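Local coordinates for HTLV-2 integrase catalytic core domain (Human T-cell leukemia virus 2, PDB 6QBT), which probably inserts the DNA copy of the retroviral genome into host DNA, using magnesium at the active site of the integrase's catalytic core domain, at residues 11-15 and 26-30; 35-39 and 136-140. All blocks are in the same frame, centred on the assembly; numbering follows the deposited sequence.

Interaction 1 of 2, residues 11-15 and 26-30; sequences QGDVT and LHVWV. With MG (magnesium ion), chain B.
Two groups of the other strand approach the carbonyl oxygen of Gln11: Val30 N donates a hydrogen bond to Gln11 O (2.8 Å), and Trp29 CA makes a CA-H...O contact with the same Gln11 O at 3.4 Å. The companion bond, Gln11 N to Val30 O, is nearly straight, 171° at the hydrogen. Asp13 with Val28 and Thr15 with Leu26 repeat this mutual pairing, making three hydrogen-bonded pairs, while Gly12–Trp29 and Val14–His27 are the non-hydrogen-bonded pairs between them. In those gaps the CA-H groups of Gly12 and Val14 turn to the carbonyls of Val28 and Leu26. The strands form the antiparallel beta hairpin 9-19/22-31 at the heart of the RNase H-like integrase sheet. On one face Trp29 bends its indole back across the hairpin: CG lies beside the backbone N (chi1 -70°), and the six-membered ring covers Gly12, whose CA sits 3.8 Å from the ring centroid in a CH-pi contact. Further along that face Val14 and His27 run side by side, and CG2 of Val14 lies over one face of the imidazole, toward its rim, in a CH-pi contact, 3.4 Å from His27 CD2. Helix 47-61 packs on this side, with Phe54 meeting the indole. On the other face Gln11, Thr15, Val28 and Val30 pack on helix 104-122, and Leu26 on Val39 and Cys41. Here Thr15 CG2 touches Leu26 CB at 3.7 Å; its OG1, anti to the backbone N (chi1 -175°), hydrogen-bonds Lys113. Asp13, whose main chain is tied to Val28 by two bonds, projects from this Thr15/Val28 face, and its OD1 binds magnesium at 2.2 Å while OD2 stays 3.5 Å from the metal. Asp70 supplies the second protein ligand through its OD2.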
ATOM      1  N   GLN A  11     -19.009   0.151 -11.073  1.00 34.53           N
ATOM      2  CA  GLN A  11     -20.174  -0.600 -10.567  1.00 37.83           C
ATOM      3  C   GLN A  11     -19.820  -1.143  -9.201  1.00 35.30           C
ATOM      4  O   GLN A  11     -18.700  -1.607  -9.007  1.00 32.67           O
ATOM      5  CB  GLN A  11     -20.478  -1.801 -11.445  1.00 41.87           C
ATOM      6  CG  GLN A  11     -20.685  -1.497 -12.905  1.00 45.40           C
ATOM      7  CD  GLN A  11     -22.114  -1.615 -13.276  1.00 50.90           C
ATOM      8  OE1 GLN A  11     -22.999  -1.071 -12.597  1.00 54.23           O
ATOM      9  NE2 GLN A  11     -22.365  -2.361 -14.336  1.00 53.85           N
ATOM     10  N   GLY A  12     -20.772  -1.106  -8.272  1.00 36.01           N
ATOM     11  CA  GLY A  12     -20.555  -1.580  -6.893  1.00 34.89           C
ATOM     12  C   GLY A  12     -21.752  -2.352  -6.396  1.00 35.62           C
ATOM     13  O   GLY A  12     -22.886  -2.000  -6.718  1.00 37.08           O
ATOM     14  N   ASP A  13     -21.489  -3.441  -5.671  1.00 35.25           N
ATOM     15  CA  ASP A  13     -22.502  -4.182  -4.936  1.00 34.00           C
ATOM     16  C   ASP A  13     -21.812  -4.889  -3.766  1.00 35.94           C
ATOM     17  O   ASP A  13     -20.575  -5.007  -3.715  1.00 32.68           O
ATOM     18  CB  ASP A  13     -23.221  -5.187  -5.852  1.00 34.80           C
ATOM     19  CG  ASP A  13     -24.531  -5.742  -5.256  1.00 36.50           C
ATOM     20  OD1 ASP A  13     -25.107  -5.235  -4.262  1.00 42.03           O
ATOM     21  OD2 ASP A  13     -25.022  -6.736  -5.790  1.00 39.87           O
ATOM     22  N   VAL A  14     -22.618  -5.343  -2.817  1.00 35.25           N
ATOM     23  CA  VAL A  14     -22.143  -6.214  -1.790  1.00 35.30           C
ATOM     24  C   VAL A  14     -22.576  -7.636  -2.153  1.00 37.09           C
ATOM     25  O   VAL A  14     -23.731  -7.862  -2.468  1.00 38.00           O
ATOM     26  CB  VAL A  14     -22.679  -5.765  -0.426  1.00 35.76           C
ATOM     27  CG1 VAL A  14     -22.387  -6.812   0.631  1.00 36.97           C
ATOM     28  CG2 VAL A  14     -22.032  -4.431  -0.030  1.00 36.29           C
ATOM     29  N   THR A  15     -21.641  -8.586  -2.118  1.00 37.73           N
ATOM     30  CA  THR A  15     -21.976 -10.006  -2.253  1.00 37.41           C
ATOM     31  C   THR A  15     -21.594 -10.735  -0.960  1.00 36.58           C
ATOM     32  O   THR A  15     -20.824 -10.217  -0.183  1.00 36.18           O
ATOM     33  CB  THR A  15     -21.334 -10.663  -3.498  1.00 37.36           C
ATOM     34  OG1 THR A  15     -21.807 -12.012  -3.600  1.00 39.15           O
ATOM     35  CG2 THR A  15     -19.821 -10.678  -3.425  1.00 39.01           C
ATOM     36  N   LEU A  26     -18.684  -9.117   1.209  1.00 31.54           N
ATOM     37  CA  LEU A  26     -17.687  -8.681   0.267  1.00 33.39           C
ATOM     38  C   LEU A  26     -18.236  -7.424  -0.410  1.00 33.49           C
ATOM     39  O   LEU A  26     -19.238  -7.483  -1.131  1.00 35.45           O
ATOM     40  CB  LEU A  26     -17.406  -9.789  -0.752  1.00 34.34           C
ATOM     41  CG  LEU A  26     -16.415 -10.889  -0.348  1.00 36.06           C
ATOM     42  CD1 LEU A  26     -16.292 -11.205   1.136  1.00 37.02           C
ATOM     43  CD2 LEU A  26     -16.830 -12.130  -1.066  1.00 38.14           C
ATOM     44  N   HIS A  27     -17.614  -6.290  -0.129  1.00 31.50           N
ATOM     45  CA  HIS A  27     -17.931  -5.058  -0.813  1.00 32.21           C
ATOM     46  C   HIS A  27     -16.993  -4.985  -2.032  1.00 35.13           C
ATOM     47  O   HIS A  27     -15.751  -4.941  -1.877  1.00 34.26           O
ATOM     48  CB  HIS A  27     -17.650  -3.868   0.077  1.00 31.64           C
ATOM     49  CG  HIS A  27     -18.556  -3.734   1.246  1.00 32.62           C
ATOM     50  ND1 HIS A  27     -18.500  -4.581   2.335  1.00 35.10           N
ATOM     51  CD2 HIS A  27     -19.488  -2.796   1.543  1.00 32.89           C
ATOM     52  CE1 HIS A  27     -19.394  -4.196   3.230  1.00 31.83           C
ATOM     53  NE2 HIS A  27     -20.008  -3.119   2.774  1.00 32.97           N
ATOM     54  N   VAL A  28     -17.594  -4.948  -3.221  1.00 33.90           N
ATOM     55  CA  VAL A  28     -16.912  -5.131  -4.482  1.00 33.84           C
ATOM     56  C   VAL A  28     -17.137  -3.891  -5.357  1.00 33.89           C
ATOM     57  O   VAL A  28     -18.260  -3.490  -5.585  1.00 33.62           O
ATOM     58  CB  VAL A  28     -17.473  -6.383  -5.206  1.00 35.45           C
ATOM     59  CG1 VAL A  28     -16.907  -6.533  -6.621  1.00 37.18           C
ATOM     60  CG2 VAL A  28     -17.229  -7.643  -4.383  1.00 35.91           C
ATOM     61  N   TRP A  29     -16.066  -3.301  -5.858  1.00 32.99           N
ATOM     62  CA  TRP A  29     -16.186  -2.204  -6.825  1.00 35.54           C
ATOM     63  C   TRP A  29     -15.407  -2.612  -8.044  1.00 34.41           C
ATOM     64  O   TRP A  29     -14.303  -3.156  -7.916  1.00 31.40           O
ATOM     65  CB  TRP A  29     -15.579  -0.894  -6.280  1.00 34.75           C
ATOM     66  CG  TRP A  29     -16.376  -0.338  -5.192  1.00 34.06           C
ATOM     67  CD1 TRP A  29     -16.174  -0.499  -3.840  1.00 34.04           C
ATOM     68  CD2 TRP A  29     -17.524   0.459  -5.338  1.00 33.17           C
ATOM     69  NE1 TRP A  29     -17.136   0.179  -3.141  1.00 33.82           N
ATOM     70  CE2 TRP A  29     -17.983   0.776  -4.040  1.00 34.02           C
ATOM     71  CE3 TRP A  29     -18.237   0.934  -6.450  1.00 34.83           C
ATOM     72  CZ2 TRP A  29     -19.133   1.546  -3.824  1.00 34.03           C
ATOM     73  CZ3 TRP A  29     -19.360   1.710  -6.234  1.00 33.09           C
ATOM     74  CH2 TRP A  29     -19.793   2.019  -4.932  1.00 32.33           C
ATOM     75  N   VAL A  30     -15.955  -2.330  -9.218  1.00 33.31           N
ATOM     76  CA  VAL A  30     -15.260  -2.697 -10.445  1.00 36.99           C
ATOM     77  C   VAL A  30     -15.398  -1.597 -11.495  1.00 37.24           C
ATOM     78  O   VAL A  30     -16.486  -1.051 -11.700  1.00 36.42           O
ATOM     79  CB  VAL A  30     -15.675  -4.117 -10.928  1.00 36.56           C
ATOM     80  CG1 VAL A  30     -17.158  -4.266 -10.926  1.00 40.21           C
ATOM     81  CG2 VAL A  30     -15.079  -4.453 -12.285  1.00 36.03           C
TER
HETATM   82 MG    MG B 301     -26.909  -5.591  -3.046  1.00 64.19          MG

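Interaction 2 of 2, residues 35-39 and 136-140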
ATOM      1  N   GLY A  35     -12.039  -3.136 -16.090  1.00 38.30           N
ATOM      2  CA  GLY A  35     -12.378  -4.337 -15.329  1.00 36.58           C
ATOM      3  C   GLY A  35     -11.641  -4.459 -14.004  1.00 36.65           C
ATOM      4  O   GLY A  35     -11.809  -5.462 -13.323  1.00 35.88           O
ATOM      5  N   ALA A  36     -10.858  -3.450 -13.628  1.00 31.75           N
ATOM      6  CA  ALA A  36     -10.099  -3.492 -12.386  1.00 35.18           C
ATOM      7  C   ALA A  36     -11.010  -3.483 -11.162  1.00 35.26           C
ATOM      8  O   ALA A  36     -12.069  -2.848 -11.164  1.00 33.43           O
ATOM      9  CB  ALA A  36      -9.114  -2.327 -12.314  1.00 37.72           C
ATOM     10  N   VAL A  37     -10.563  -4.180 -10.113  1.00 33.08           N
ATOM     11  CA  VAL A  37     -11.418  -4.544  -8.998  1.00 34.63           C
ATOM     12  C   VAL A  37     -10.876  -4.075  -7.685  1.00 33.84           C
ATOM     13  O   VAL A  37      -9.688  -4.171  -7.459  1.00 33.98           O
ATOM     14  CB  VAL A  37     -11.505  -6.093  -8.842  1.00 36.13           C
ATOM     15  CG1 VAL A  37     -12.615  -6.474  -7.890  1.00 35.26           C
ATOM     16  CG2 VAL A  37     -11.742  -6.735 -10.195  1.00 39.77           C
ATOM     17  N   SER A  38     -11.784  -3.690  -6.793  1.00 33.54           N
ATOM     18  CA  SER A  38     -11.532  -3.678  -5.352  1.00 32.92           C
ATOM     19  C   SER A  38     -12.538  -4.563  -4.613  1.00 33.26           C
ATOM     20  O   SER A  38     -13.721  -4.571  -4.937  1.00 34.27           O
ATOM     21  CB  SER A  38     -11.668  -2.272  -4.796  1.00 32.96           C
ATOM     22  OG  SER A  38     -11.362  -2.253  -3.413  1.00 35.87           O
ATOM     23  N   VAL A  39     -12.078  -5.260  -3.584  1.00 33.80           N
ATOM     24  CA  VAL A  39     -12.973  -6.005  -2.739  1.00 37.15           C
ATOM     25  C   VAL A  39     -12.504  -5.844  -1.325  1.00 35.70           C
ATOM     26  O   VAL A  39     -11.316  -5.960  -1.078  1.00 37.64           O
ATOM     27  CB  VAL A  39     -13.054  -7.517  -3.136  1.00 42.57           C
ATOM     28  CG1 VAL A  39     -11.701  -8.064  -3.528  1.00 47.03           C
ATOM     29  CG2 VAL A  39     -13.649  -8.384  -2.015  1.00 43.75           C
ATOM     30  N   LEU A 136      -7.569 -10.820  -4.672  1.00 34.32           N
ATOM     31  CA  LEU A 136      -7.637  -9.453  -5.186  1.00 36.46           C
ATOM     32  C   LEU A 136      -6.436  -9.064  -6.089  1.00 37.03           C
ATOM     33  O   LEU A 136      -6.596  -8.634  -7.245  1.00 36.20           O
ATOM     34  CB  LEU A 136      -7.803  -8.484  -4.008  1.00 36.94           C
ATOM     35  CG  LEU A 136      -7.627  -6.985  -4.233  1.00 38.29           C
ATOM     36  CD1 LEU A 136      -8.667  -6.537  -5.234  1.00 41.51           C
ATOM     37  CD2 LEU A 136      -7.709  -6.199  -2.923  1.00 36.83           C
ATOM     38  N   TRP A 137      -5.237  -9.247  -5.564  1.00 36.68           N
ATOM     39  CA  TRP A 137      -4.035  -8.893  -6.304  1.00 36.49           C
ATOM     40  C   TRP A 137      -3.794  -9.813  -7.504  1.00 36.54           C
ATOM     41  O   TRP A 137      -3.369  -9.343  -8.576  1.00 37.99           O
ATOM     42  CB  TRP A 137      -2.823  -8.828  -5.369  1.00 35.73           C
ATOM     43  CG  TRP A 137      -2.889  -7.610  -4.532  1.00 36.21           C
ATOM     44  CD1 TRP A 137      -3.435  -7.492  -3.294  1.00 37.92           C
ATOM     45  CD2 TRP A 137      -2.425  -6.320  -4.892  1.00 35.14           C
ATOM     46  NE1 TRP A 137      -3.320  -6.193  -2.841  1.00 39.09           N
ATOM     47  CE2 TRP A 137      -2.720  -5.446  -3.813  1.00 36.86           C
ATOM     48  CE3 TRP A 137      -1.795  -5.810  -6.022  1.00 34.70           C
ATOM     49  CZ2 TRP A 137      -2.398  -4.089  -3.834  1.00 35.31           C
ATOM     50  CZ3 TRP A 137      -1.476  -4.478  -6.056  1.00 34.15           C
ATOM     51  CH2 TRP A 137      -1.771  -3.624  -4.954  1.00 35.77           C
ATOM     52  N   THR A 138      -4.088 -11.094  -7.343  1.00 36.15           N
ATOM     53  CA  THR A 138      -3.993 -12.038  -8.441  1.00 35.39           C
ATOM     54  C   THR A 138      -4.922 -11.619  -9.596  1.00 36.82           C
ATOM     55  O   THR A 138      -4.501 -11.592 -10.760  1.00 35.78           O
ATOM     56  CB  THR A 138      -4.310 -13.491  -7.995  1.00 35.69           C
ATOM     57  OG1 THR A 138      -3.335 -13.936  -7.032  1.00 32.37           O
ATOM     58  CG2 THR A 138      -4.288 -14.466  -9.200  1.00 37.28           C
ATOM     59  N   LEU A 139      -6.173 -11.292  -9.297  1.00 35.96           N
ATOM     60  CA  LEU A 139      -7.088 -10.931 -10.367  1.00 35.92           C
ATOM     61  C   LEU A 139      -6.646  -9.642 -11.100  1.00 34.90           C
ATOM     62  O   LEU A 139      -6.670  -9.600 -12.337  1.00 36.04           O
ATOM     63  CB  LEU A 139      -8.510 -10.783  -9.831  1.00 37.83           C
ATOM     64  CG  LEU A 139      -9.615 -10.421 -10.845  1.00 38.34           C
ATOM     65  CD1 LEU A 139      -9.709 -11.431 -11.980  1.00 38.72           C
ATOM     66  CD2 LEU A 139     -10.937 -10.328 -10.117  1.00 38.05           C
ATOM     67  N   ASN A 140      -6.251  -8.614 -10.350  1.00 33.19           N
ATOM     68  CA  ASN A 140      -5.885  -7.318 -10.953  1.00 34.00           C
ATOM     69  C   ASN A 140      -4.567  -7.388 -11.705  1.00 34.66           C
ATOM     70  O   ASN A 140      -4.482  -6.886 -12.830  1.00 36.91           O
ATOM     71  CB  ASN A 140      -5.840  -6.173  -9.933  1.00 32.03           C
ATOM     72  CG  ASN A 140      -7.224  -5.674  -9.537  1.00 35.07           C
ATOM     73  OD1 ASN A 140      -8.150  -5.600 -10.370  1.00 39.41           O
ATOM     74  ND2 ASN A 140      -7.376  -5.282  -8.270  1.00 34.42           N
TER
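Asn140 grips the backbone of Val37 with both ends of its carboxamide, joining helix 128-142 to edge strand 37-42, one of the two outermost in this chain's sheet, in the RNase H-like integrase core. ND2 donates to Val37 O over 2.7 Å, almost straight at 175° and in the amide plane, while OD1 takes the N-H of the same residue at 2.8 Å; in both bonds the donor lies on a lone pair in the carbonyl plane. Two bonds to one residue fix the rotation of the amide, and the N-H and C=O of buried Val37 are satisfied by a side chain, much as a neighbouring strand would do. This is the tight end of the contact, with Ala36 CA also against OD1. Val37 turns its side chain toward the helix, nearly perpendicular to that of Leu139, with Val37 CG2 and Leu139 CD2 3.7 Å apart; helix 104-122 supplies Thr108 to Val37 and Ile111 to Leu139. Leu136, partly exposed, forms the more solvent-facing side, where it and Val39 overlap through apolar atoms alone, the two side chains running alongside in opposing senses. The neighbouring Trp137 does not touch the strand but packs on Ser59 of the second subunit. With CG anti to the backbone N (chi1 168°), Leu136 places CD1 3.8 Å from Val39 CG1 and 3.4 Å from Val37 O.

Both contacts are buried and share one sheet: interaction 1 lies near its middle, between strands 9-19 and 22-31, whereas interaction 2 sets a helix against the outer edge of strand 37-42. Their centres are 11 Å apart. Strand 22-31 joins them, since Trp29 O accepts a probable hydrogen bond from Ser38 N at 2.8 Å, and Val30 CG2 packs on the carbonyls of Gly35 and Ala36. Inside the sheet the polar bonding runs backbone to backbone; at its edge an asparagine amide takes that role. The magnesium site belongs to interaction 1, while 136-140 lies beside the neighbouring subunit.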